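Local coordinates for protein nucleoside kinase (Methanococcus jannaschii, PDB 2C4E) that transfers phosphate from ATP to a wide range of nucleosides, favouring inosine, guanosine and cytidine, and works with magnesium or manganese, at residues V221-C233 / Y261-T273. Residues are numbered along the deposited sequence; the frame is centred on the assembly and turned at random.
Sequences VIYTKDKKIEIPC and YDLEKCGLIGAAT
The carboxylate of Glu264 has methyl CG2 of Ile229 over one face, 4.0 Å from its CD, while its OE2 accepts a hydrogen bond from a water that also donates to Glu230 O. Glu264 gets there with CG anti to the backbone N (chi1 179°) and its chain extended beyond CG, across the strand at Ile229. The tyrosine rings lie outside the interface: Tyr223 has CG2 of Val221 on one face, and Tyr261 has CE of Lys265. Hairpin strands 221-223 and 228-231, at the edge of the main sheet of this ribokinase fold, pack on helix 263-273, which runs 25° from 228-231. The backbones come closest at Gly267, its CA 6.1 Å from Ile231 CA; a CB there would collide with both Ile231 CD1 and Ile222 CD1. Ile231 straddles the glycine, CD1 3.6 Å from Glu264 O and CG2 3.5 Å from Gly267 O, and CG2 meets Leu268 CD2 and Ala271 CB. An alanine in place of Ile231 is likely to open a gap over Gly267, depriving Leu268 and Ala271 of their methyl partner. Farther along, Leu263 CD1 touches Thr224 CG2, and Ile222, also against Phe253 of helix 245-258, has CD1 3.3 Å from Leu263 O. The Leu263, Glu264 and Gly267 carbonyls facing these methyls already accept helical N-H groups, so hairpin and helix unite mainly through apolar shape, with one water bridge.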
loop_
_atom_site.group_PDB
_atom_site.type_symbol
_atom_site.label_atom_id
_atom_site.label_comp_id
_atom_site.label_asym_id
_atom_site.label_seq_id
_atom_site.Cartn_x
_atom_site.Cartn_y
_atom_site.Cartn_z
ATOM N N VAL A 221 -18.812 -11.621 27.438
ATOM C CA VAL A 221 -19.027 -11.908 28.848
ATOM C C VAL A 221 -18.262 -10.887 29.672
ATOM O O VAL A 221 -17.120 -10.558 29.363
ATOM C CB VAL A 221 -18.597 -13.343 29.227
ATOM C CG1 VAL A 221 -17.159 -13.602 28.832
ATOM C CG2 VAL A 221 -18.811 -13.616 30.720
ATOM N N ILE A 222 -18.918 -10.377 30.712
ATOM C CA ILE A 222 -18.303 -9.484 31.662
ATOM C C ILE A 222 -18.099 -10.214 32.983
ATOM O O ILE A 222 -19.048 -10.743 33.555
ATOM C CB ILE A 222 -19.219 -8.267 31.901
ATOM C CG1 ILE A 222 -19.536 -7.570 30.573
ATOM C CG2 ILE A 222 -18.566 -7.327 32.904
ATOM C CD1 ILE A 222 -20.768 -6.670 30.638
ATOM N N TYR A 223 -16.867 -10.229 33.475
ATOM C CA TYR A 223 -16.565 -10.828 34.768
ATOM C C TYR A 223 -16.203 -9.741 35.741
ATOM O O TYR A 223 -15.355 -8.910 35.444
ATOM C CB TYR A 223 -15.366 -11.772 34.669
ATOM C CG TYR A 223 -15.563 -12.933 33.750
ATOM C CD1 TYR A 223 -15.116 -12.899 32.434
ATOM C CD2 TYR A 223 -16.183 -14.089 34.203
ATOM C CE1 TYR A 223 -15.284 -13.993 31.597
ATOM C CE2 TYR A 223 -16.349 -15.176 33.379
ATOM C CZ TYR A 223 -15.908 -15.117 32.070
ATOM O OH TYR A 223 -16.082 -16.226 31.260
ATOM N N THR A 224 -16.854 -9.735 36.895
ATOM C CA THR A 224 -16.414 -8.933 38.034
ATOM C C THR A 224 -16.209 -9.867 39.226
ATOM O O THR A 224 -16.447 -11.069 39.129
ATOM C CB THR A 224 -17.450 -7.865 38.371
ATOM O OG1 THR A 224 -18.663 -8.489 38.814
ATOM C CG2 THR A 224 -17.874 -7.097 37.122
ATOM N N LYS A 225 -15.774 -9.321 40.354
ATOM C CA LYS A 225 -15.581 -10.125 41.561
ATOM C C LYS A 225 -16.883 -10.781 41.991
ATOM O O LYS A 225 -16.898 -11.935 42.410
ATOM C CB LYS A 225 -15.026 -9.260 42.696
ATOM C CG LYS A 225 -13.563 -8.879 42.521
ATOM C CD LYS A 225 -13.031 -8.137 43.739
ATOM C CE LYS A 225 -11.633 -7.594 43.500
ATOM N NZ LYS A 225 -11.288 -6.498 44.443
ATOM N N ASP A 226 -17.979 -10.042 41.840
ATOM C CA ASP A 226 -19.290 -10.458 42.326
ATOM C C ASP A 226 -20.092 -11.306 41.335
ATOM O O ASP A 226 -20.976 -12.054 41.754
ATOM C CB ASP A 226 -20.121 -9.213 42.675
ATOM C CG ASP A 226 -19.618 -8.495 43.922
ATOM O OD1 ASP A 226 -20.037 -8.885 45.035
ATOM O OD2 ASP A 226 -18.816 -7.531 43.888
ATOM N N LYS A 227 -19.791 -11.195 40.039
ATOM C CA LYS A 227 -20.736 -11.602 38.995
ATOM C C LYS A 227 -20.081 -12.020 37.673
ATOM O O LYS A 227 -19.030 -11.510 37.308
ATOM C CB LYS A 227 -21.669 -10.411 38.698
ATOM C CG LYS A 227 -23.153 -10.693 38.772
ATOM C CD LYS A 227 -23.966 -9.530 38.178
ATOM C CE LYS A 227 -24.320 -8.487 39.230
ATOM N NZ LYS A 227 -24.859 -7.244 38.615
ATOM N N LYS A 228 -20.737 -12.922 36.949
ATOM C CA LYS A 228 -20.447 -13.186 35.539
ATOM C C LYS A 228 -21.703 -12.836 34.731
ATOM O O LYS A 228 -22.779 -13.414 34.955
ATOM C CB LYS A 228 -20.064 -14.655 35.324
ATOM C CG LYS A 228 -20.029 -15.121 33.867
ATOM C CD LYS A 228 -19.706 -16.618 33.779
ATOM C CE LYS A 228 -19.667 -17.110 32.338
ATOM N NZ LYS A 228 -19.496 -18.594 32.252
ATOM N N ILE A 229 -21.565 -11.905 33.791
ATOM C CA ILE A 229 -22.687 -11.376 33.027
ATOM C C ILE A 229 -22.551 -11.757 31.569
ATOM O O ILE A 229 -21.611 -11.353 30.900
ATOM C CB ILE A 229 -22.740 -9.833 33.115
ATOM C CG1 ILE A 229 -22.667 -9.372 34.575
ATOM C CG2 ILE A 229 -23.988 -9.313 32.405
ATOM C CD1 ILE A 229 -22.472 -7.868 34.719
ATOM N N GLU A 230 -23.523 -12.512 31.069
ATOM C CA GLU A 230 -23.529 -12.925 29.678
ATOM C C GLU A 230 -24.303 -11.930 28.822
ATOM O O GLU A 230 -25.464 -11.631 29.099
ATOM C CB GLU A 230 -24.141 -14.318 29.566
ATOM C CG GLU A 230 -23.365 -15.346 30.362
ATOM C CD GLU A 230 -22.508 -16.229 29.482
ATOM O OE1 GLU A 230 -21.691 -15.669 28.727
ATOM O OE2 GLU A 230 -22.660 -17.468 29.539
ATOM N N ILE A 231 -23.648 -11.434 27.781
ATOM C CA ILE A 231 -24.212 -10.442 26.879
ATOM C C ILE A 231 -24.387 -11.103 25.527
ATOM O O ILE A 231 -23.415 -11.600 24.972
ATOM C CB ILE A 231 -23.244 -9.241 26.720
ATOM C CG1 ILE A 231 -22.810 -8.691 28.079
ATOM C CG2 ILE A 231 -23.878 -8.164 25.855
ATOM C CD1 ILE A 231 -23.943 -8.083 28.904
ATOM N N PRO A 232 -25.603 -11.133 24.983
ATOM C CA PRO A 232 -25.788 -11.730 23.663
ATOM C C PRO A 232 -25.245 -10.833 22.563
ATOM O O PRO A 232 -25.007 -9.629 22.763
ATOM C CB PRO A 232 -27.316 -11.889 23.541
ATOM C CG PRO A 232 -27.892 -11.450 24.851
ATOM C CD PRO A 232 -26.874 -10.634 25.536
ATOM N N CYS A 233 -24.999 -11.449 21.417
ATOM C CA CYS A 233 -24.746 -10.724 20.191
ATOM C C CYS A 233 -26.074 -10.133 19.726
ATOM O O CYS A 233 -27.114 -10.773 19.868
ATOM C CB CYS A 233 -24.195 -11.680 19.139
ATOM S SG CYS A 233 -23.671 -10.870 17.617
ATOM N N TYR A 261 -24.707 3.850 33.526
ATOM C CA TYR A 261 -25.462 2.607 33.520
ATOM C C TYR A 261 -24.650 1.482 34.162
ATOM O O TYR A 261 -23.429 1.574 34.277
ATOM C CB TYR A 261 -25.823 2.231 32.081
ATOM C CG TYR A 261 -26.690 3.257 31.405
ATOM C CD1 TYR A 261 -26.167 4.132 30.456
ATOM C CD2 TYR A 261 -28.039 3.356 31.710
ATOM C CE1 TYR A 261 -26.961 5.087 29.846
ATOM C CE2 TYR A 261 -28.848 4.307 31.095
ATOM C CZ TYR A 261 -28.293 5.169 30.162
ATOM O OH TYR A 261 -29.077 6.100 29.519
ATOM N N ASP A 262 -25.342 0.433 34.565
ATOM C CA ASP A 262 -24.691 -0.737 35.166
ATOM C C ASP A 262 -23.940 -1.524 34.081
ATOM O O ASP A 262 -24.111 -1.288 32.880
ATOM C CB ASP A 262 -25.663 -1.576 36.023
ATOM C CG ASP A 262 -26.636 -2.419 35.215
ATOM O OD1 ASP A 262 -26.826 -2.211 34.003
ATOM O OD2 ASP A 262 -27.291 -3.344 35.750
ATOM N N LEU A 263 -23.043 -2.406 34.507
ATOM C CA LEU A 263 -22.147 -3.035 33.543
ATOM C C LEU A 263 -22.892 -3.900 32.545
ATOM O O LEU A 263 -22.500 -3.972 31.387
ATOM C CB LEU A 263 -21.054 -3.837 34.250
ATOM C CG LEU A 263 -20.080 -2.956 35.044
ATOM C CD1 LEU A 263 -19.067 -3.802 35.788
ATOM C CD2 LEU A 263 -19.335 -1.935 34.209
ATOM N N GLU A 264 -23.985 -4.543 32.960
ATOM C CA GLU A 264 -24.751 -5.329 32.012
ATOM C C GLU A 264 -25.260 -4.443 30.883
ATOM O O GLU A 264 -25.128 -4.787 29.718
ATOM C CB GLU A 264 -25.933 -6.043 32.663
ATOM C CG GLU A 264 -26.753 -6.844 31.670
ATOM C CD GLU A 264 -27.725 -7.806 32.327
ATOM O OE1 GLU A 264 -27.960 -7.690 33.544
ATOM O OE2 GLU A 264 -28.246 -8.689 31.618
ATOM N N LYS A 265 -25.852 -3.308 31.224
ATOM C CA LYS A 265 -26.327 -2.391 30.179
ATOM C C LYS A 265 -25.174 -1.865 29.339
ATOM O O LYS A 265 -25.324 -1.681 28.131
ATOM C CB LYS A 265 -27.155 -1.244 30.760
ATOM C CG LYS A 265 -27.746 -0.322 29.689
ATOM C CD LYS A 265 -29.074 0.315 30.138
ATOM C CE LYS A 265 -29.498 1.447 29.219
ATOM N NZ LYS A 265 -30.832 1.952 29.606
ATOM N N CYS A 266 -24.015 -1.645 29.956
ATOM C CA CYS A 266 -22.842 -1.247 29.190
ATOM C C CYS A 266 -22.523 -2.290 28.137
ATOM O O CYS A 266 -22.249 -1.951 26.985
ATOM C CB CYS A 266 -21.639 -1.023 30.091
ATOM S SG CYS A 266 -21.805 0.418 31.166
ATOM N N GLY A 267 -22.581 -3.563 28.518
ATOM C CA GLY A 267 -22.333 -4.649 27.592
ATOM C C GLY A 267 -23.333 -4.676 26.453
ATOM O O GLY A 267 -22.953 -4.869 25.302
ATOM N N LEU A 268 -24.607 -4.475 26.785
ATOM C CA LEU A 268 -25.686 -4.497 25.796
ATOM C C LEU A 268 -25.566 -3.340 24.817
ATOM O O LEU A 268 -25.761 -3.517 23.626
ATOM C CB LEU A 268 -27.053 -4.464 26.488
ATOM C CG LEU A 268 -27.440 -5.705 27.302
ATOM C CD1 LEU A 268 -28.625 -5.373 28.232
ATOM C CD2 LEU A 268 -27.783 -6.872 26.402
ATOM N N ILE A 269 -25.201 -2.164 25.317
ATOM C CA ILE A 269 -24.956 -1.028 24.445
ATOM C C ILE A 269 -23.754 -1.294 23.548
ATOM O O ILE A 269 -23.794 -0.962 22.370
ATOM C CB ILE A 269 -24.775 0.267 25.272
ATOM C CG1 ILE A 269 -26.096 0.651 25.949
ATOM C CG2 ILE A 269 -24.206 1.385 24.412
ATOM C CD1 ILE A 269 -27.156 1.252 25.027
ATOM N N GLY A 270 -22.681 -1.871 24.095
ATOM C CA GLY A 270 -21.536 -2.234 23.277
ATOM C C GLY A 270 -21.940 -3.155 22.129
ATOM O O GLY A 270 -21.595 -2.923 20.960
ATOM N N ALA A 271 -22.707 -4.181 22.473
ATOM C CA ALA A 271 -23.204 -5.156 21.497
ATOM C C ALA A 271 -24.068 -4.482 20.437
ATOM O O ALA A 271 -23.898 -4.725 19.245
ATOM C CB ALA A 271 -23.990 -6.233 22.194
ATOM N N ALA A 272 -24.982 -3.622 20.868
ATOM C CA ALA A 272 -25.875 -2.936 19.935
ATOM C C ALA A 272 -25.083 -2.000 19.025
ATOM O O ALA A 272 -25.337 -1.922 17.822
ATOM C CB ALA A 272 -26.932 -2.182 20.684
ATOM N N THR A 273 -24.098 -1.314 19.587
ATOM C CA THR A 273 -23.271 -0.414 18.786
ATOM C C THR A 273 -22.524 -1.162 17.704
ATOM O O THR A 273 -22.498 -0.727 16.557
ATOM C CB THR A 273 -22.256 0.337 19.665
ATOM O OG1 THR A 273 -22.941 1.014 20.719
ATOM C CG2 THR A 273 -21.578 1.452 18.873
HETATM O O HOH W 1 -27.334 -9.733 29.102
#